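Local structure of LbaCas13a H328A (C2c2) (Lachnospiraceae bacterium NK4A179, 5WLH) at residues H406-G411 and K438-Y443; A275-F280 and N401-H406; I444-I449 and T1275-Y1280. The protein binds a pre-crRNA as its guide and, as a CRISPR-Cas13a effector, probably cuts target RNA recognised by the spacer. All blocks are in the same frame, centred on the assembly; numbering follows the deposited sequence.

Overall arrangement
Along the chain, interaction 2 closes first, then interaction 1, then interaction 3, and all three lie on the same side of the chain's centre. Helix 398-417 serves interactions 1 and 2, which share His406, and helix 429-458 serves interactions 1 and 3. Interaction 1 therefore sits between the other two, with its centre about 11 Å from each of theirs, while theirs are about 18 Å apart. Tyr443 touches Phe403 and Phe280, and Asn442 reaches the backbone at Leu1278. The three contacts thus tie helix 268-287 through two successive helices to a segment more than 800 residues further on, and each of them meets the bound RNA, chain B.

Interaction 1: H406-G411 and K438-Y443; sequences HRIEYG and KDLINY. With nucleotides of chain B.
Arg407 lays its guanidinium flat on the ring of Tyr443, with group centres 4.0 Å apart and planes at 26°. Bends at chi2 and chi3 (-57° and -56°) fold the arginine chain over the ring, and its CD stands almost exactly above the ring centre as a CH-pi contact. Tyr410 CD2 lies over the rim of the opposite face, so the guanidinium is sandwiched between two tyrosines. At its edge, NH2 gives a weak hydrogen bond to OP1 of C10 of chain B (3.0 Å), and Tyr410 OH donates to OP2 of the same phosphate (2.6 Å). Arg407 NE donates a hydrogen bond to a water at 2.9 Å. Closer to the backbones, Leu440 CD2 packs on Arg407 CB at 3.5 Å, while its other methyl faces Ile408 CG1. The helices come close at Gly411, whose CA lies 3.3 Å from Asp439 OD2, and a water bridges Gly411 O and that same carboxylate oxygen. Lys414 holds the carboxylate by a salt bridge, and Tyr443 OH is bonded to another RNA phosphate. From a different side of helix 406-411, Glu409 OE1 accepts from N6 of A16 of chain B at 2.7 Å, while OE2 comes close to N1 of the same base. Together these form a protein-RNA interface in which Arg407, stacked on Tyr443, and Tyr410 meet a backbone phosphate where two helices cross steeply.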
# COMPACT_ATOMS: atom_id res chain seq x y z
N HIS A 406 18.47 24.09 9.84
CA HIS A 406 17.03 24.11 9.60
C HIS A 406 16.45 22.70 9.52
O HIS A 406 15.34 22.46 10.02
CB HIS A 406 16.71 24.89 8.34
CG HIS A 406 16.64 26.37 8.55
ND1 HIS A 406 17.32 27.27 7.75
CD2 HIS A 406 15.99 27.11 9.48
CE1 HIS A 406 17.08 28.50 8.18
NE2 HIS A 406 16.27 28.43 9.23
N ARG A 407 17.16 21.77 8.86
CA ARG A 407 16.73 20.37 8.87
C ARG A 407 16.67 19.83 10.29
O ARG A 407 15.74 19.10 10.65
CB ARG A 407 17.68 19.48 8.04
CG ARG A 407 17.68 19.72 6.54
CD ARG A 407 16.29 19.56 5.93
NE ARG A 407 15.69 18.26 6.21
CZ ARG A 407 14.42 17.98 5.95
NH1 ARG A 407 13.65 18.93 5.41
NH2 ARG A 407 13.93 16.78 6.22
N ILE A 408 17.70 20.12 11.10
CA ILE A 408 17.74 19.61 12.47
C ILE A 408 16.55 20.13 13.25
O ILE A 408 15.86 19.37 13.95
CB ILE A 408 19.06 20.01 13.15
CG1 ILE A 408 20.25 19.32 12.49
CG2 ILE A 408 19.02 19.58 14.61
CD1 ILE A 408 21.62 19.86 12.95
N GLU A 409 16.32 21.44 13.18
CA GLU A 409 15.21 22.04 13.90
C GLU A 409 13.90 21.41 13.48
O GLU A 409 13.03 21.11 14.32
CB GLU A 409 15.17 23.54 13.65
CG GLU A 409 13.97 24.22 14.31
CD GLU A 409 13.90 25.70 14.00
OE1 GLU A 409 13.90 26.07 12.80
OE2 GLU A 409 13.82 26.49 14.97
N TYR A 410 13.73 21.23 12.17
CA TYR A 410 12.55 20.59 11.61
C TYR A 410 12.41 19.17 12.12
O TYR A 410 11.30 18.70 12.41
CB TYR A 410 12.66 20.63 10.09
CG TYR A 410 11.64 19.86 9.33
CD1 TYR A 410 10.34 20.34 9.20
CD2 TYR A 410 11.97 18.66 8.70
CE1 TYR A 410 9.40 19.63 8.47
CE2 TYR A 410 11.03 17.95 7.97
CZ TYR A 410 9.75 18.45 7.86
OH TYR A 410 8.78 17.76 7.14
N GLY A 411 13.55 18.47 12.25
CA GLY A 411 13.51 17.09 12.67
C GLY A 411 13.08 16.95 14.11
O GLY A 411 12.37 16.01 14.47
N LYS A 438 20.08 10.39 12.04
CA LYS A 438 19.55 9.48 11.03
C LYS A 438 18.58 10.20 10.10
O LYS A 438 18.43 9.79 8.94
CB LYS A 438 18.87 8.29 11.68
CG LYS A 438 19.85 7.38 12.43
CD LYS A 438 19.12 6.20 13.03
CE LYS A 438 20.06 5.30 13.82
NZ LYS A 438 20.19 5.81 15.22
N ASP A 439 17.90 11.24 10.60
CA ASP A 439 17.00 12.06 9.79
C ASP A 439 17.77 12.83 8.72
O ASP A 439 17.31 12.95 7.57
CB ASP A 439 16.26 13.02 10.74
CG ASP A 439 15.06 13.70 10.12
OD1 ASP A 439 14.70 13.46 8.93
OD2 ASP A 439 14.46 14.52 10.88
N LEU A 440 18.96 13.33 9.06
CA LEU A 440 19.79 14.01 8.07
C LEU A 440 20.27 13.03 7.02
O LEU A 440 20.29 13.35 5.82
CB LEU A 440 20.99 14.66 8.76
CG LEU A 440 20.65 15.80 9.71
CD1 LEU A 440 21.92 16.53 10.14
CD2 LEU A 440 19.67 16.78 9.09
N ILE A 441 20.70 11.85 7.45
CA ILE A 441 21.14 10.85 6.49
C ILE A 441 19.96 10.40 5.63
O ILE A 441 20.10 10.21 4.42
CB ILE A 441 21.79 9.68 7.25
CG1 ILE A 441 23.10 10.17 7.90
CG2 ILE A 441 22.08 8.52 6.33
CD1 ILE A 441 23.67 9.16 8.88
N ASN A 442 18.78 10.29 6.24
CA ASN A 442 17.58 9.98 5.48
C ASN A 442 17.37 10.98 4.35
O ASN A 442 17.06 10.62 3.21
CB ASN A 442 16.36 10.00 6.40
CG ASN A 442 15.08 9.67 5.66
OD1 ASN A 442 14.81 8.51 5.42
ND2 ASN A 442 14.29 10.69 5.31
N TYR A 443 17.52 12.27 4.67
CA TYR A 443 17.26 13.30 3.69
C TYR A 443 18.22 13.17 2.51
O TYR A 443 17.79 13.26 1.35
CB TYR A 443 17.38 14.68 4.35
CG TYR A 443 16.85 15.80 3.50
CD1 TYR A 443 15.48 16.02 3.39
CD2 TYR A 443 17.71 16.62 2.78
CE1 TYR A 443 14.99 17.04 2.59
CE2 TYR A 443 17.22 17.64 1.99
CZ TYR A 443 15.87 17.85 1.90
OH TYR A 443 15.41 18.89 1.11
P A B 16 12.17 35.95 11.13
OP1 A B 16 11.69 37.35 11.00
OP2 A B 16 13.17 35.42 10.17
O5' A B 16 12.81 35.80 12.58
C5' A B 16 12.15 36.30 13.74
C4' A B 16 12.89 35.89 15.00
O4' A B 16 12.94 34.45 15.04
C3' A B 16 14.33 36.37 15.09
O3' A B 16 14.71 36.44 16.46
C2' A B 16 15.10 35.22 14.45
O2' A B 16 16.43 35.12 14.90
C1' A B 16 14.29 34.01 14.90
N9 A B 16 14.26 32.92 13.93
C8 A B 16 14.33 32.96 12.56
N7 A B 16 14.21 31.77 12.00
C5 A B 16 14.04 30.92 13.08
C6 A B 16 13.85 29.54 13.18
N6 A B 16 13.81 28.72 12.11
N1 A B 16 13.71 29.02 14.42
C2 A B 16 13.75 29.83 15.49
N3 A B 16 13.91 31.15 15.53
C4 A B 16 14.05 31.62 14.28
P C B 10 10.45 14.53 5.89
OP1 C B 10 11.87 14.64 6.33
OP2 C B 10 9.32 15.26 6.55
O5' C B 10 10.33 15.03 4.39
C5' C B 10 11.11 14.46 3.34
C4' C B 10 10.48 14.74 2.00
O4' C B 10 9.13 14.19 1.99
C3' C B 10 10.27 16.21 1.65
O3' C B 10 11.44 16.78 1.11
C2' C B 10 9.11 16.14 0.66
O2' C B 10 9.56 15.66 -0.60
C1' C B 10 8.27 15.04 1.28
N1 C B 10 7.25 15.57 2.22
C2 C B 10 6.08 16.09 1.65
O2 C B 10 5.96 16.10 0.40
N3 C B 10 5.12 16.55 2.47
C4 C B 10 5.30 16.51 3.79
N4 C B 10 4.32 16.98 4.57
C5 C B 10 6.48 15.99 4.40
C6 C B 10 7.44 15.53 3.58
P G B 15 8.01 35.43 6.77
OP1 G B 15 7.44 36.75 7.17
OP2 G B 15 8.82 35.34 5.52
O5' G B 15 8.85 34.82 7.95
C5' G B 15 8.32 34.81 9.27
C4' G B 15 9.05 33.84 10.15
O4' G B 15 8.91 32.50 9.62
C3' G B 15 10.55 34.04 10.27
O3' G B 15 10.85 35.06 11.22
C2' G B 15 11.03 32.66 10.69
O2' G B 15 10.77 32.46 12.08
C1' G B 15 10.08 31.76 9.90
N9 G B 15 10.69 31.33 8.62
C8 G B 15 10.69 32.03 7.44
N7 G B 15 11.33 31.42 6.48
C5 G B 15 11.77 30.24 7.07
C6 G B 15 12.52 29.18 6.51
O6 G B 15 12.94 29.09 5.35
N1 G B 15 12.77 28.18 7.44
C2 G B 15 12.34 28.20 8.75
N2 G B 15 12.67 27.14 9.50
N3 G B 15 11.64 29.19 9.28
C4 G B 15 11.39 30.17 8.39
O HOH W 1 14.41 13.45 6.18
O HOH W 2 16.54 15.76 7.52
O HOH W 3 14.84 16.81 9.39
O HOH W 4 13.48 13.66 13.27

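Interaction 2: A275-F280 and N401-H406; sequences AEKEAF and NMFFIH. With nucleotides of chain B.
Glu276 and His406 join helices 275-280 and 401-406 through a His-carboxylate hydrogen bond, and beside it Phe280, Phe403 and Phe404 make an aromatic cluster. The two helices cross at -102°, with axes 8.5 Å apart.

Among the polar contacts, His406 ND1 donates to Glu276 OE1 at 2.6 Å. The oxygen uses its syn lone pair, and carboxylate and imidazole are nearly coplanar, so the glutamate fixes the rotation of the ring. An extended glutamate chain carries the carboxylate past Met402 CB to reach it. With its edge so held, the imidazole presents one face to the base of G15 of chain B, and CD2 comes within 3.3 Å of N2 of that guanine. Lys277 starts away from helix 401-406, but its bent chain passes beside Phe403 CE1 and leaves NZ 3.3 Å from OP1 of C12 of chain B.

The apolar contacts centre on Phe403. Its ring and that of Phe280 are near parallel but slid apart, with centroids 4.8 Å from each other, so they barely overlap. What sits over the Phe403 face is instead Phe280 CB, a CH-pi contact. The Phe404 ring stands almost perpendicular to Phe280 and brings CZ to the edge of that ring. Phe283 and Tyr443 extend the cluster beyond the two segments. The rings meet most tightly where Phe403 CE2 lies over the Phe280 face, 3.4 Å from CG.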
# COMPACT_ATOMS: atom_id res chain seq x y z
N ALA A 275 18.58 29.77 -1.28
CA ALA A 275 20.04 29.73 -1.25
C ALA A 275 20.54 28.57 -0.39
O ALA A 275 21.54 27.92 -0.73
CB ALA A 275 20.60 31.06 -0.74
N GLU A 276 19.84 28.29 0.71
CA GLU A 276 20.21 27.12 1.51
C GLU A 276 20.02 25.85 0.71
O GLU A 276 20.83 24.93 0.79
CB GLU A 276 19.38 27.09 2.80
CG GLU A 276 19.78 28.21 3.78
CD GLU A 276 18.99 28.16 5.08
OE1 GLU A 276 18.49 27.07 5.43
OE2 GLU A 276 18.87 29.22 5.74
N LYS A 277 18.92 25.78 -0.05
CA LYS A 277 18.64 24.61 -0.87
C LYS A 277 19.70 24.42 -1.95
O LYS A 277 20.19 23.30 -2.18
CB LYS A 277 17.25 24.76 -1.50
CG LYS A 277 16.81 23.56 -2.32
CD LYS A 277 16.67 22.33 -1.46
CE LYS A 277 15.56 21.42 -1.99
NZ LYS A 277 14.19 22.00 -1.85
N GLU A 278 20.07 25.51 -2.62
CA GLU A 278 21.16 25.43 -3.59
C GLU A 278 22.44 24.93 -2.93
O GLU A 278 23.22 24.21 -3.54
CB GLU A 278 21.40 26.80 -4.23
CG GLU A 278 20.31 27.25 -5.21
CD GLU A 278 20.40 26.59 -6.59
OE1 GLU A 278 21.27 25.72 -6.81
OE2 GLU A 278 19.57 26.95 -7.46
N ALA A 279 22.68 25.32 -1.67
CA ALA A 279 23.88 24.85 -0.99
C ALA A 279 23.83 23.35 -0.78
O ALA A 279 24.84 22.66 -0.93
CB ALA A 279 24.06 25.56 0.36
N PHE A 280 22.64 22.83 -0.46
CA PHE A 280 22.52 21.40 -0.27
C PHE A 280 22.63 20.66 -1.60
O PHE A 280 23.20 19.57 -1.66
CB PHE A 280 21.20 21.05 0.42
CG PHE A 280 21.05 19.58 0.68
CD1 PHE A 280 21.80 18.97 1.68
CD2 PHE A 280 20.22 18.80 -0.11
CE1 PHE A 280 21.70 17.62 1.91
CE2 PHE A 280 20.13 17.44 0.13
CZ PHE A 280 20.86 16.85 1.13
N ASN A 401 25.53 25.05 6.21
CA ASN A 401 25.35 24.86 7.65
C ASN A 401 23.94 25.26 8.07
O ASN A 401 23.32 24.59 8.90
CB ASN A 401 26.39 25.67 8.42
CG ASN A 401 27.81 25.21 8.14
OD1 ASN A 401 28.08 24.00 8.06
ND2 ASN A 401 28.73 26.17 7.99
N MET A 402 23.43 26.36 7.52
CA MET A 402 22.09 26.80 7.85
C MET A 402 21.05 25.84 7.30
O MET A 402 20.03 25.58 7.96
CB MET A 402 21.84 28.21 7.31
CG MET A 402 22.56 29.33 8.07
SD MET A 402 22.12 29.35 9.83
CE MET A 402 20.38 29.68 9.72
N PHE A 403 21.27 25.30 6.10
CA PHE A 403 20.33 24.30 5.59
C PHE A 403 20.22 23.14 6.57
O PHE A 403 19.12 22.69 6.89
CB PHE A 403 20.77 23.77 4.22
CG PHE A 403 19.81 22.78 3.64
CD1 PHE A 403 18.67 23.22 2.98
CD2 PHE A 403 20.01 21.41 3.80
CE1 PHE A 403 17.76 22.31 2.47
CE2 PHE A 403 19.10 20.49 3.29
CZ PHE A 403 17.98 20.94 2.61
N PHE A 404 21.36 22.66 7.06
CA PHE A 404 21.35 21.53 7.97
C PHE A 404 20.75 21.92 9.32
O PHE A 404 19.97 21.15 9.89
CB PHE A 404 22.77 20.99 8.12
CG PHE A 404 23.17 20.05 7.02
CD1 PHE A 404 22.35 18.98 6.66
CD2 PHE A 404 24.36 20.24 6.31
CE1 PHE A 404 22.71 18.12 5.62
CE2 PHE A 404 24.73 19.37 5.29
CZ PHE A 404 23.90 18.32 4.94
N ILE A 405 21.07 23.11 9.83
CA ILE A 405 20.48 23.51 11.11
C ILE A 405 18.96 23.61 10.99
O ILE A 405 18.23 23.22 11.90
CB ILE A 405 21.10 24.83 11.59
CG1 ILE A 405 22.54 24.58 12.04
CG2 ILE A 405 20.30 25.42 12.77
CD1 ILE A 405 23.37 25.81 12.13
N HIS A 406 18.47 24.09 9.84
CA HIS A 406 17.03 24.11 9.60
C HIS A 406 16.45 22.70 9.52
O HIS A 406 15.34 22.46 10.02
CB HIS A 406 16.71 24.89 8.34
CG HIS A 406 16.64 26.37 8.55
ND1 HIS A 406 17.32 27.27 7.75
CD2 HIS A 406 15.99 27.11 9.48
CE1 HIS A 406 17.08 28.50 8.18
NE2 HIS A 406 16.27 28.43 9.23
P G B 15 8.01 35.43 6.77
OP1 G B 15 7.44 36.75 7.17
OP2 G B 15 8.82 35.34 5.52
O5' G B 15 8.85 34.82 7.95
C5' G B 15 8.32 34.81 9.27
C4' G B 15 9.05 33.84 10.15
O4' G B 15 8.91 32.50 9.62
C3' G B 15 10.55 34.04 10.27
O3' G B 15 10.85 35.06 11.22
C2' G B 15 11.03 32.66 10.69
O2' G B 15 10.77 32.46 12.08
C1' G B 15 10.08 31.76 9.90
N9 G B 15 10.69 31.33 8.62
C8 G B 15 10.69 32.03 7.44
N7 G B 15 11.33 31.42 6.48
C5 G B 15 11.77 30.24 7.07
C6 G B 15 12.52 29.18 6.51
O6 G B 15 12.94 29.09 5.35
N1 G B 15 12.77 28.18 7.44
C2 G B 15 12.34 28.20 8.75
N2 G B 15 12.67 27.14 9.50
N3 G B 15 11.64 29.19 9.28
C4 G B 15 11.39 30.17 8.39
P C B 12 10.49 23.01 -1.78
OP1 C B 12 11.48 23.56 -2.76
OP2 C B 12 10.81 22.84 -0.34
O5' C B 12 9.14 23.84 -1.87
C5' C B 12 8.63 24.23 -3.13
C4' C B 12 7.34 24.99 -2.96
O4' C B 12 6.32 24.11 -2.44
C3' C B 12 7.39 26.12 -1.93
O3' C B 12 8.02 27.31 -2.40
C2' C B 12 5.93 26.29 -1.59
O2' C B 12 5.26 26.93 -2.67
C1' C B 12 5.47 24.84 -1.55
N1 C B 12 5.60 24.31 -0.18
C2 C B 12 4.57 24.66 0.70
O2 C B 12 3.62 25.35 0.29
N3 C B 12 4.63 24.23 1.96
C4 C B 12 5.67 23.50 2.37
N4 C B 12 5.67 23.12 3.65
C5 C B 12 6.76 23.13 1.51
C6 C B 12 6.69 23.58 0.24

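Interaction 3: I444-I449 and T1275-Y1280; sequences ISIKYI and TYDLKY. With nucleotides of chain B.
The CD1 methyl of Ile449 meets the Tyr1276 ring obliquely, 3.4 Å from ring atom CD1. Phe1233 stacks on the same ring, and Asp1132 accepts a hydrogen bond from its hydroxyl. The neighbouring ring of Tyr1280 has Lys1279 CG over one face, while its edge meets Tyr1276 CE1 and O4' of A28 of chain B. A third flat group, the carboxylate of Asp1277, takes the CG2 methyl of Ile446 on its face, 3.5 Å from CG.

Asp1277 is the N-cap of helix 1278-1281. Its OD1 accepts from Lys1279 N at 2.9 Å, the donor standing 41° out of the carboxylate plane. OD2 meanwhile forms a salt bridge with Lys1279 NZ at 2.7 Å, reached on the syn side, so both oxygens are engaged and the carboxylate is held beneath the isoleucine. Asn442 OD1 of helix 429-458 accepts from Leu1278 N, a hydrogen bond between parts far apart in sequence.

Ser445 OG donates to Tyr1276 O at 2.7 Å, in the carbonyl plane and on a lone pair. With the hydroxyl anti to the backbone N (chi1 177°), this torsion points OG at the carbonyl of Tyr1276, the residue before the N-cap. This turn probably belongs to the C-terminal HEPN domain of Cas13a. Lys447, on the same helix as Ser445, grips the RNA instead, its NZ bonding to OP1 of C11 of chain B at 2.9 Å.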
# COMPACT_ATOMS: atom_id res chain seq x y z
N ILE A 444 19.50 12.93 2.78
CA ILE A 444 20.46 12.68 1.71
C ILE A 444 20.04 11.45 0.91
O ILE A 444 20.06 11.45 -0.32
CB ILE A 444 21.87 12.52 2.28
CG1 ILE A 444 22.25 13.74 3.12
CG2 ILE A 444 22.88 12.31 1.15
CD1 ILE A 444 23.53 13.45 3.93
N SER A 445 19.67 10.37 1.61
CA SER A 445 19.27 9.14 0.93
C SER A 445 18.12 9.40 -0.05
O SER A 445 18.21 9.06 -1.24
CB SER A 445 18.86 8.09 1.96
OG SER A 445 18.40 6.92 1.32
N ILE A 446 17.06 10.04 0.42
CA ILE A 446 15.88 10.17 -0.43
C ILE A 446 16.14 11.11 -1.59
O ILE A 446 15.50 10.99 -2.65
CB ILE A 446 14.66 10.61 0.40
CG1 ILE A 446 14.84 12.02 0.95
CG2 ILE A 446 14.36 9.55 1.49
CD1 ILE A 446 13.59 12.57 1.71
N LYS A 447 17.07 12.06 -1.43
CA LYS A 447 17.38 12.94 -2.55
C LYS A 447 18.18 12.22 -3.63
O LYS A 447 17.94 12.42 -4.82
CB LYS A 447 18.12 14.19 -2.06
CG LYS A 447 17.25 15.09 -1.19
CD LYS A 447 15.93 15.44 -1.89
CE LYS A 447 15.05 16.32 -1.01
NZ LYS A 447 13.74 16.67 -1.64
N TYR A 448 19.16 11.39 -3.26
CA TYR A 448 19.82 10.62 -4.31
C TYR A 448 18.83 9.68 -4.99
O TYR A 448 18.84 9.54 -6.21
CB TYR A 448 20.98 9.81 -3.74
CG TYR A 448 22.23 10.61 -3.52
CD1 TYR A 448 22.82 11.33 -4.56
CD2 TYR A 448 22.84 10.63 -2.28
CE1 TYR A 448 23.98 12.07 -4.35
CE2 TYR A 448 23.99 11.37 -2.07
CZ TYR A 448 24.56 12.08 -3.10
OH TYR A 448 25.73 12.78 -2.87
N ILE A 449 17.96 9.05 -4.21
CA ILE A 449 16.94 8.19 -4.80
C ILE A 449 16.06 8.99 -5.74
O ILE A 449 15.76 8.55 -6.85
CB ILE A 449 16.13 7.50 -3.68
CG1 ILE A 449 17.02 6.43 -3.00
CG2 ILE A 449 14.93 6.80 -4.23
CD1 ILE A 449 16.54 6.01 -1.64
N THR A 1275 16.18 1.32 6.05
CA THR A 1275 17.06 2.38 6.51
C THR A 1275 17.11 3.54 5.54
O THR A 1275 17.44 4.66 5.93
CB THR A 1275 18.48 1.81 6.67
OG1 THR A 1275 18.87 1.18 5.44
CG2 THR A 1275 18.49 0.77 7.78
N TYR A 1276 16.76 3.32 4.27
CA TYR A 1276 16.97 4.36 3.28
C TYR A 1276 15.84 5.38 3.20
O TYR A 1276 16.04 6.44 2.59
CB TYR A 1276 17.19 3.71 1.93
CG TYR A 1276 15.96 3.11 1.31
CD1 TYR A 1276 15.10 3.89 0.54
CD2 TYR A 1276 15.66 1.75 1.47
CE1 TYR A 1276 13.97 3.35 -0.05
CE2 TYR A 1276 14.52 1.19 0.85
CZ TYR A 1276 13.69 2.02 0.10
OH TYR A 1276 12.57 1.54 -0.55
N ASP A 1277 14.69 5.14 3.83
CA ASP A 1277 13.59 6.09 3.72
C ASP A 1277 12.62 5.87 4.87
O ASP A 1277 11.92 4.86 4.90
CB ASP A 1277 12.87 5.98 2.37
CG ASP A 1277 11.88 7.11 2.15
OD1 ASP A 1277 11.47 7.77 3.14
OD2 ASP A 1277 11.52 7.38 0.97
N LEU A 1278 12.59 6.85 5.79
CA LEU A 1278 11.71 6.83 6.95
C LEU A 1278 10.26 6.57 6.57
O LEU A 1278 9.52 5.95 7.33
CB LEU A 1278 11.79 8.18 7.67
CG LEU A 1278 13.06 8.40 8.49
CD1 LEU A 1278 13.24 9.89 8.74
CD2 LEU A 1278 12.97 7.63 9.82
N LYS A 1279 9.83 7.09 5.42
CA LYS A 1279 8.40 7.00 5.14
C LYS A 1279 7.96 5.57 4.88
O LYS A 1279 6.80 5.25 5.10
CB LYS A 1279 8.02 7.94 4.00
CG LYS A 1279 8.15 7.39 2.59
CD LYS A 1279 7.52 8.41 1.63
CE LYS A 1279 7.89 8.18 0.19
NZ LYS A 1279 9.33 8.55 -0.06
N TYR A 1280 8.88 4.68 4.45
CA TYR A 1280 8.55 3.27 4.35
C TYR A 1280 8.73 2.56 5.70
O TYR A 1280 7.84 1.84 6.14
CB TYR A 1280 9.40 2.58 3.27
CG TYR A 1280 9.23 3.23 1.93
CD1 TYR A 1280 7.96 3.54 1.43
CD2 TYR A 1280 10.34 3.57 1.16
CE1 TYR A 1280 7.81 4.16 0.19
CE2 TYR A 1280 10.20 4.16 -0.06
CZ TYR A 1280 8.95 4.47 -0.55
OH TYR A 1280 8.87 5.10 -1.78
P A B 28 5.86 4.78 -4.26
OP1 A B 28 7.32 4.79 -4.53
OP2 A B 28 4.89 4.63 -5.36
O5' A B 28 5.60 3.59 -3.25
C5' A B 28 4.33 3.41 -2.69
C4' A B 28 4.41 3.41 -1.19
O4' A B 28 4.60 4.76 -0.68
C3' A B 28 3.17 2.94 -0.47
O3' A B 28 3.02 1.54 -0.49
C2' A B 28 3.39 3.50 0.92
O2' A B 28 4.40 2.74 1.56
C1' A B 28 3.97 4.88 0.57
N9 A B 28 2.90 5.88 0.46
C8 A B 28 2.32 6.41 -0.66
N7 A B 28 1.35 7.27 -0.38
C5 A B 28 1.31 7.30 1.01
C6 A B 28 0.52 8.02 1.93
N6 A B 28 -0.42 8.91 1.57
N1 A B 28 0.73 7.79 3.24
C2 A B 28 1.68 6.92 3.59
N3 A B 28 2.50 6.20 2.83
C4 A B 28 2.25 6.43 1.53
P U B 27 6.92 11.04 -5.75
OP1 U B 27 6.87 12.08 -4.73
OP2 U B 27 8.21 10.86 -6.47
O5' U B 27 6.54 9.66 -5.08
C5' U B 27 7.42 9.03 -4.17
C4' U B 27 6.62 8.15 -3.26
O4' U B 27 5.95 8.99 -2.28
C3' U B 27 5.50 7.35 -3.95
O3' U B 27 5.46 6.05 -3.39
C2' U B 27 4.23 8.06 -3.50
O2' U B 27 3.07 7.25 -3.49
C1' U B 27 4.66 8.48 -2.10
N1 U B 27 3.79 9.44 -1.40
C2 U B 27 3.76 9.33 -0.01
O2 U B 27 4.48 8.55 0.60
N3 U B 27 2.90 10.19 0.63
C4 U B 27 2.08 11.11 0.02
O4 U B 27 1.34 11.82 0.72
C5 U B 27 2.15 11.13 -1.41
C6 U B 27 2.97 10.31 -2.07
P C B 11 11.61 18.37 1.01
OP1 C B 11 12.91 18.63 0.39
OP2 C B 11 11.27 19.01 2.32
O5' C B 11 10.46 18.82 0.03
C5' C B 11 10.60 18.67 -1.37
C4' C B 11 9.44 19.30 -2.08
O4' C B 11 8.20 18.67 -1.67
C3' C B 11 9.20 20.76 -1.76
O3' C B 11 10.08 21.61 -2.44
C2' C B 11 7.76 20.93 -2.18
O2' C B 11 7.67 20.86 -3.59
C1' C B 11 7.17 19.64 -1.64
N1 C B 11 6.68 19.76 -0.25
C2 C B 11 5.43 20.31 -0.03
O2 C B 11 4.78 20.74 -1.01
N3 C B 11 4.96 20.38 1.23
C4 C B 11 5.69 19.90 2.24
N4 C B 11 5.19 19.98 3.48
C5 C B 11 6.98 19.32 2.04
C6 C B 11 7.43 19.27 0.79